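Long-range contacts in ethylbenzene dehydrogenase beta-subunit (Aromatoleum aromaticum, PDB 2IVF), which holds three SF4 iron/sulfur clusters and one Fe3-S4 cluster as the ferredoxin-type iron-sulfur subunit of a three-chain dehydrogenase assembly: residues 52-58 and 128-134; 63-67 and 86-92. One frame throughout, in Å; residues are numbered along the deposited sequence.

Interactions 1 and 2 lie with their centres about 10 Å apart and share a seam: segments 63-67 and 86-92 both fall, in sequence, between 52-58 and 128-134. Two probable hydrogen bonds cross it, Tyr-128 N to Gly-92 O at 3.0 Å and Arg-52 N to Tyr-64 OH at 3.1 Å, and the rings of Tyr-64 and Tyr-128 meet edge-to-face. Interaction 1 is the one at the clusters: the side chain of Val-56 comes within about 4 Å of one SF4, and Trp-53 and Asn-54 line the pocket of another. Interaction 2 stands further back, with the side chain of Tyr-64 about 10 Å from an SF4 and that of Pro-86 about 11 Å from the Fe3-S4 cluster.

Interaction 1: residues 52-58 and 128-134; sequences RWNNVTT and YNWDEDQ. With SF4 (iron/sulfur cluster), chain U.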
# COMPACT_ATOMS: atom_id res chain seq x y z
N ARG B 52 13.67 13.07 -1.50
CA ARG B 52 13.03 12.04 -2.33
C ARG B 52 13.51 12.26 -3.73
O ARG B 52 12.84 12.87 -4.56
CB ARG B 52 11.50 12.12 -2.23
CG ARG B 52 10.95 11.55 -0.95
CD ARG B 52 10.91 12.61 0.14
NE ARG B 52 10.34 12.08 1.38
CZ ARG B 52 10.12 12.82 2.45
NH1 ARG B 52 10.46 14.09 2.46
NH2 ARG B 52 9.57 12.29 3.54
N TRP B 53 14.72 11.77 -3.97
CA TRP B 53 15.36 11.94 -5.27
C TRP B 53 14.45 11.34 -6.32
O TRP B 53 14.27 11.93 -7.36
CB TRP B 53 16.71 11.27 -5.34
CG TRP B 53 17.76 11.79 -4.43
CD1 TRP B 53 17.78 12.98 -3.74
CD2 TRP B 53 19.04 11.19 -4.21
NE1 TRP B 53 18.96 13.12 -3.09
CE2 TRP B 53 19.76 12.05 -3.37
CE3 TRP B 53 19.64 10.00 -4.66
CZ2 TRP B 53 21.03 11.74 -2.91
CZ3 TRP B 53 20.90 9.71 -4.25
CH2 TRP B 53 21.60 10.58 -3.38
N ASN B 54 13.85 10.18 -6.03
CA ASN B 54 12.74 9.70 -6.80
C ASN B 54 11.53 10.09 -6.01
O ASN B 54 11.40 9.74 -4.82
CB ASN B 54 12.74 8.19 -6.99
CG ASN B 54 11.53 7.74 -7.76
OD1 ASN B 54 11.63 7.45 -8.94
ND2 ASN B 54 10.35 7.74 -7.11
N ASN B 55 10.67 10.88 -6.65
CA ASN B 55 9.47 11.33 -6.00
C ASN B 55 8.24 11.02 -6.84
O ASN B 55 8.30 11.03 -8.07
CB ASN B 55 9.53 12.82 -5.65
CG ASN B 55 9.95 13.66 -6.79
OD1 ASN B 55 11.17 13.89 -6.99
ND2 ASN B 55 9.00 14.17 -7.51
N VAL B 56 7.14 10.76 -6.17
CA VAL B 56 5.88 10.48 -6.89
C VAL B 56 4.75 11.21 -6.24
O VAL B 56 4.52 11.08 -5.05
CB VAL B 56 5.52 8.99 -6.95
CG1 VAL B 56 4.35 8.82 -7.85
CG2 VAL B 56 6.69 8.12 -7.41
N THR B 57 4.06 12.06 -7.01
CA THR B 57 2.93 12.77 -6.45
C THR B 57 1.76 12.72 -7.40
O THR B 57 1.89 12.33 -8.55
CB THR B 57 3.28 14.26 -6.17
OG1 THR B 57 3.75 14.87 -7.38
CG2 THR B 57 4.38 14.37 -5.05
N THR B 58 0.63 13.15 -6.91
CA THR B 58 -0.61 13.10 -7.69
C THR B 58 -0.66 14.40 -8.52
O THR B 58 -0.25 15.47 -8.05
CB THR B 58 -1.84 12.90 -6.78
OG1 THR B 58 -1.71 11.64 -6.08
CG2 THR B 58 -3.20 12.93 -7.58
N TYR B 128 5.59 15.35 2.37
CA TYR B 128 5.75 14.60 1.13
C TYR B 128 4.41 13.94 0.78
O TYR B 128 3.82 13.27 1.63
CB TYR B 128 6.82 13.51 1.32
CG TYR B 128 6.96 12.67 0.08
CD1 TYR B 128 7.49 13.20 -1.08
CD2 TYR B 128 6.45 11.38 0.03
CE1 TYR B 128 7.58 12.44 -2.24
CE2 TYR B 128 6.55 10.60 -1.11
CZ TYR B 128 7.08 11.15 -2.26
OH TYR B 128 7.17 10.37 -3.39
N ASN B 129 3.94 14.16 -0.45
CA ASN B 129 2.78 13.46 -0.97
C ASN B 129 1.51 13.76 -0.17
O ASN B 129 0.60 12.95 -0.08
CB ASN B 129 3.05 11.95 -1.02
CG ASN B 129 2.10 11.23 -1.94
OD1 ASN B 129 1.60 11.84 -2.89
ND2 ASN B 129 1.80 9.96 -1.65
N TRP B 130 1.47 14.96 0.39
CA TRP B 130 0.35 15.36 1.28
C TRP B 130 -0.94 15.43 0.47
O TRP B 130 -2.04 15.13 1.01
CB TRP B 130 0.65 16.73 1.86
CG TRP B 130 -0.30 17.22 2.86
CD1 TRP B 130 -1.37 18.01 2.64
CD2 TRP B 130 -0.22 17.01 4.27
NE1 TRP B 130 -1.98 18.29 3.84
CE2 TRP B 130 -1.30 17.68 4.85
CE3 TRP B 130 0.67 16.31 5.10
CZ2 TRP B 130 -1.53 17.68 6.24
CZ3 TRP B 130 0.39 16.24 6.47
CH2 TRP B 130 -0.68 16.94 7.02
N ASP B 131 -0.81 15.85 -0.79
CA ASP B 131 -1.98 16.02 -1.68
C ASP B 131 -2.27 14.80 -2.54
O ASP B 131 -2.94 14.88 -3.60
CB ASP B 131 -1.95 17.34 -2.48
CG ASP B 131 -0.76 17.49 -3.40
OD1 ASP B 131 0.13 16.61 -3.45
OD2 ASP B 131 -0.75 18.53 -4.08
N GLU B 132 -1.86 13.66 -2.01
CA GLU B 132 -2.13 12.38 -2.58
C GLU B 132 -3.61 12.18 -2.91
O GLU B 132 -4.48 12.43 -2.08
CB GLU B 132 -1.65 11.28 -1.64
CG GLU B 132 -1.64 9.88 -2.23
CD GLU B 132 -1.06 8.86 -1.29
OE1 GLU B 132 -1.22 9.05 -0.06
OE2 GLU B 132 -0.50 7.87 -1.77
N ASP B 133 -3.85 11.69 -4.12
CA ASP B 133 -5.18 11.21 -4.56
C ASP B 133 -6.19 12.34 -4.66
O ASP B 133 -7.38 12.09 -4.68
CB ASP B 133 -5.72 10.08 -3.65
CG ASP B 133 -5.15 8.69 -4.00
OD1 ASP B 133 -4.14 8.61 -4.74
OD2 ASP B 133 -5.74 7.67 -3.53
N GLN B 134 -5.73 13.58 -4.77
CA GLN B 134 -6.65 14.68 -4.78
C GLN B 134 -6.89 15.12 -6.21
O GLN B 134 -8.03 15.03 -6.69
CB GLN B 134 -6.19 15.80 -3.86
CG GLN B 134 -6.26 15.37 -2.41
CD GLN B 134 -5.60 16.33 -1.45
OE1 GLN B 134 -4.87 15.92 -0.57
NE2 GLN B 134 -5.96 17.58 -1.55
FE1 SF4 U . 18.19 8.51 -9.10
FE2 SF4 U . 17.40 7.41 -6.85
FE3 SF4 U . 16.34 6.58 -9.17
FE4 SF4 U . 18.88 5.89 -8.59
S1 SF4 U . 17.00 5.21 -7.47
S2 SF4 U . 18.17 6.77 -10.57
S3 SF4 U . 19.60 7.76 -7.42
S4 SF4 U . 16.12 8.69 -8.18
O HOH W 1 0.39 10.44 -5.09
O HOH W 2 0.49 13.98 -4.23
O HOH W 3 1.08 16.87 -6.01
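Tyr-128 leans across Arg-52 and reaches the backbone of Val-56, and its side chain can be followed atom by atom. CB sits over the centre of the Arg-52 guanidinium, 3.6 Å from CZ; Arg-52 NH1 is hydrogen-bonded to Asp-93 O. With CG anti to the backbone N (chi1 177°), the ring runs back along the arginine chain: Tyr-128 CD1 meets Arg-52 CD at 3.7 Å, while Arg-52 CG lies over the ring face in a CH-pi contact, 4.0 Å from the centroid. Guanidinium and ring planes are only 7° apart, yet the positive group rests over CB and the near rim rather than the ring centre. Further out, Asn-55 CB meets the ring edge in plane, 3.9 Å from Tyr-128 CE1. At the tip, Tyr-128 OH accepts a nearly straight bond from Val-56 N (2.8 Å, 169°) and is also hydrogen-bonded to Gln-32 OE1, two bonds that would restrict the hydroxyl's rotation.

A second link lies at Thr-58, whose OG1 accepts from Asp-133 N at 2.9 Å, just past the type I turn Asn-129 to Glu-132. A water extends it, bonding Thr-58 OG1 and donating to Asn-129 OD1. At the far end, Trp-53 CE3 approaches S3 of the iron/sulfur cluster at 3.6 Å, with the sulfur near the ring plane.

Asp-133 and Glu-132 form salt bridges with Arg-851 of the alpha-subunit, and Asp-133 OD2 is hydrogen-bonded to its Tyr-259. Strand 55-59 is at one side of a three-stranded antiparallel sheet, bonded to strand 141-149; Val-56 packs on helix 33-42, and segment 128-134 leads into strand 136-138.

Interaction 2: residues 63-67 and 86-92; sequences GYPRD and PTLIDSG
An ST motif in segment 86-92 ends at the residue that grips Arg-66: Thr-87 OG1 accepts from Asp-90 N at 3.0 Å, and the carboxylate of Asp-90 meets the arginine. Two of the guanidinium nitrogens converge on a single oxygen. Arg-66 NE reaches Asp-90 OD1 at 2.8 Å, nearly along its C-O axis, whereas Arg-66 NH2 comes to Asp-90 OD1 at 2.9 Å from above the carboxylate plane. The salt bridge is thus side-on at the arginine, with OD1 in the guanidinium plane although the two flat groups are turned 64° from each other. An arginine chain bent at chi3 (53°) brings NE and NH2 round to that oxygen. Ile-89 CG2 lies over one face of the guanidinium, 3.7 Å from Arg-66 NH2, and Trp-126 adds a cation-pi contact.

The other carboxylate oxygen faces its own segment, Asp-90 OD2 accepting from Thr-87 N at 3.0 Å. Together with the ST-motif bond this makes a reciprocal pair between Thr-87 and Asp-90; it would limit the carboxylate's rotation. Type I turn geometry continues from Ile-89 to Gly-92.

A backbone bond and side-chain packing complete the join between this loop, which precedes helix 99-104, and the one that follows strand 55-59. Arg-66 N donates to Asp-90 O at 2.8 Å (160°), just beyond the cis peptide before Pro-65, whose CB packs 4.2 Å from Pro-86 CB. Beside it, Ser-91 O lies near the plane of the Tyr-64 ring at its edge, 3.1 Å from CE1.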
# COMPACT_ATOMS: atom_id res chain seq x y z
N GLY B 63 2.99 19.07 -6.42
CA GLY B 63 4.20 18.41 -6.81
C GLY B 63 5.20 18.35 -5.68
O GLY B 63 4.86 18.47 -4.49
N TYR B 64 6.44 18.12 -6.06
CA TYR B 64 7.50 17.88 -5.12
C TYR B 64 8.79 18.47 -5.66
O TYR B 64 9.13 18.18 -6.77
CB TYR B 64 7.72 16.40 -4.88
CG TYR B 64 8.88 16.17 -3.93
CD1 TYR B 64 8.71 16.29 -2.58
CD2 TYR B 64 10.16 15.97 -4.40
CE1 TYR B 64 9.74 16.11 -1.70
CE2 TYR B 64 11.21 15.80 -3.53
CZ TYR B 64 11.01 15.88 -2.18
OH TYR B 64 12.09 15.72 -1.31
N PRO B 65 9.48 19.32 -4.90
CA PRO B 65 8.99 19.92 -3.69
C PRO B 65 7.74 20.71 -3.99
O PRO B 65 7.44 21.00 -5.16
CB PRO B 65 10.11 20.87 -3.27
CG PRO B 65 11.31 20.35 -3.95
CD PRO B 65 10.87 19.70 -5.20
N ARG B 66 7.01 21.02 -2.94
CA ARG B 66 5.82 21.85 -3.00
C ARG B 66 6.01 23.09 -3.87
O ARG B 66 6.90 23.90 -3.65
CB ARG B 66 5.44 22.29 -1.60
CG ARG B 66 4.09 23.02 -1.54
CD ARG B 66 3.64 23.25 -0.12
NE ARG B 66 4.62 23.91 0.73
CZ ARG B 66 4.38 24.32 1.98
NH1 ARG B 66 3.16 24.18 2.53
NH2 ARG B 66 5.34 24.92 2.66
N ASP B 67 5.11 23.22 -4.85
CA ASP B 67 5.02 24.35 -5.72
C ASP B 67 6.32 24.57 -6.45
O ASP B 67 6.66 25.68 -6.71
CB ASP B 67 4.57 25.60 -4.96
CG ASP B 67 3.08 25.55 -4.59
OD1 ASP B 67 2.33 24.82 -5.24
OD2 ASP B 67 2.67 26.25 -3.65
N PRO B 86 13.61 25.96 -1.74
CA PRO B 86 12.62 25.27 -0.96
C PRO B 86 13.00 25.12 0.50
O PRO B 86 14.19 25.04 0.86
CB PRO B 86 12.56 23.88 -1.58
CG PRO B 86 13.35 23.94 -2.78
CD PRO B 86 14.27 25.07 -2.70
N THR B 87 11.97 25.03 1.32
CA THR B 87 12.13 24.80 2.73
C THR B 87 12.07 23.30 2.99
O THR B 87 11.79 22.50 2.08
CB THR B 87 10.99 25.48 3.49
OG1 THR B 87 9.77 24.90 3.00
CG2 THR B 87 11.00 27.03 3.29
N LEU B 88 12.37 22.90 4.23
CA LEU B 88 12.28 21.52 4.65
C LEU B 88 10.86 20.99 4.43
O LEU B 88 10.66 19.86 3.94
CB LEU B 88 12.62 21.37 6.13
CG LEU B 88 12.54 19.96 6.72
CD1 LEU B 88 13.17 18.97 5.76
CD2 LEU B 88 13.19 19.91 8.12
N ILE B 89 9.89 21.82 4.80
CA ILE B 89 8.48 21.44 4.60
C ILE B 89 8.18 21.31 3.12
O ILE B 89 7.59 20.30 2.72
CB ILE B 89 7.49 22.40 5.30
CG1 ILE B 89 7.65 22.28 6.82
CG2 ILE B 89 6.01 22.08 4.97
CD1 ILE B 89 7.09 23.45 7.54
N ASP B 90 8.60 22.28 2.31
CA ASP B 90 8.40 22.19 0.85
C ASP B 90 8.96 20.86 0.33
O ASP B 90 8.40 20.25 -0.59
CB ASP B 90 9.11 23.31 0.09
CG ASP B 90 8.51 24.67 0.28
OD1 ASP B 90 7.30 24.78 0.52
OD2 ASP B 90 9.28 25.66 0.15
N SER B 91 10.07 20.42 0.94
CA SER B 91 10.79 19.26 0.51
C SER B 91 10.26 17.99 1.14
O SER B 91 10.90 16.94 1.10
CB SER B 91 12.29 19.45 0.82
OG SER B 91 12.73 20.66 0.20
N GLY B 92 9.10 18.09 1.77
CA GLY B 92 8.38 16.91 2.24
C GLY B 92 8.56 16.62 3.72
O GLY B 92 7.95 15.69 4.24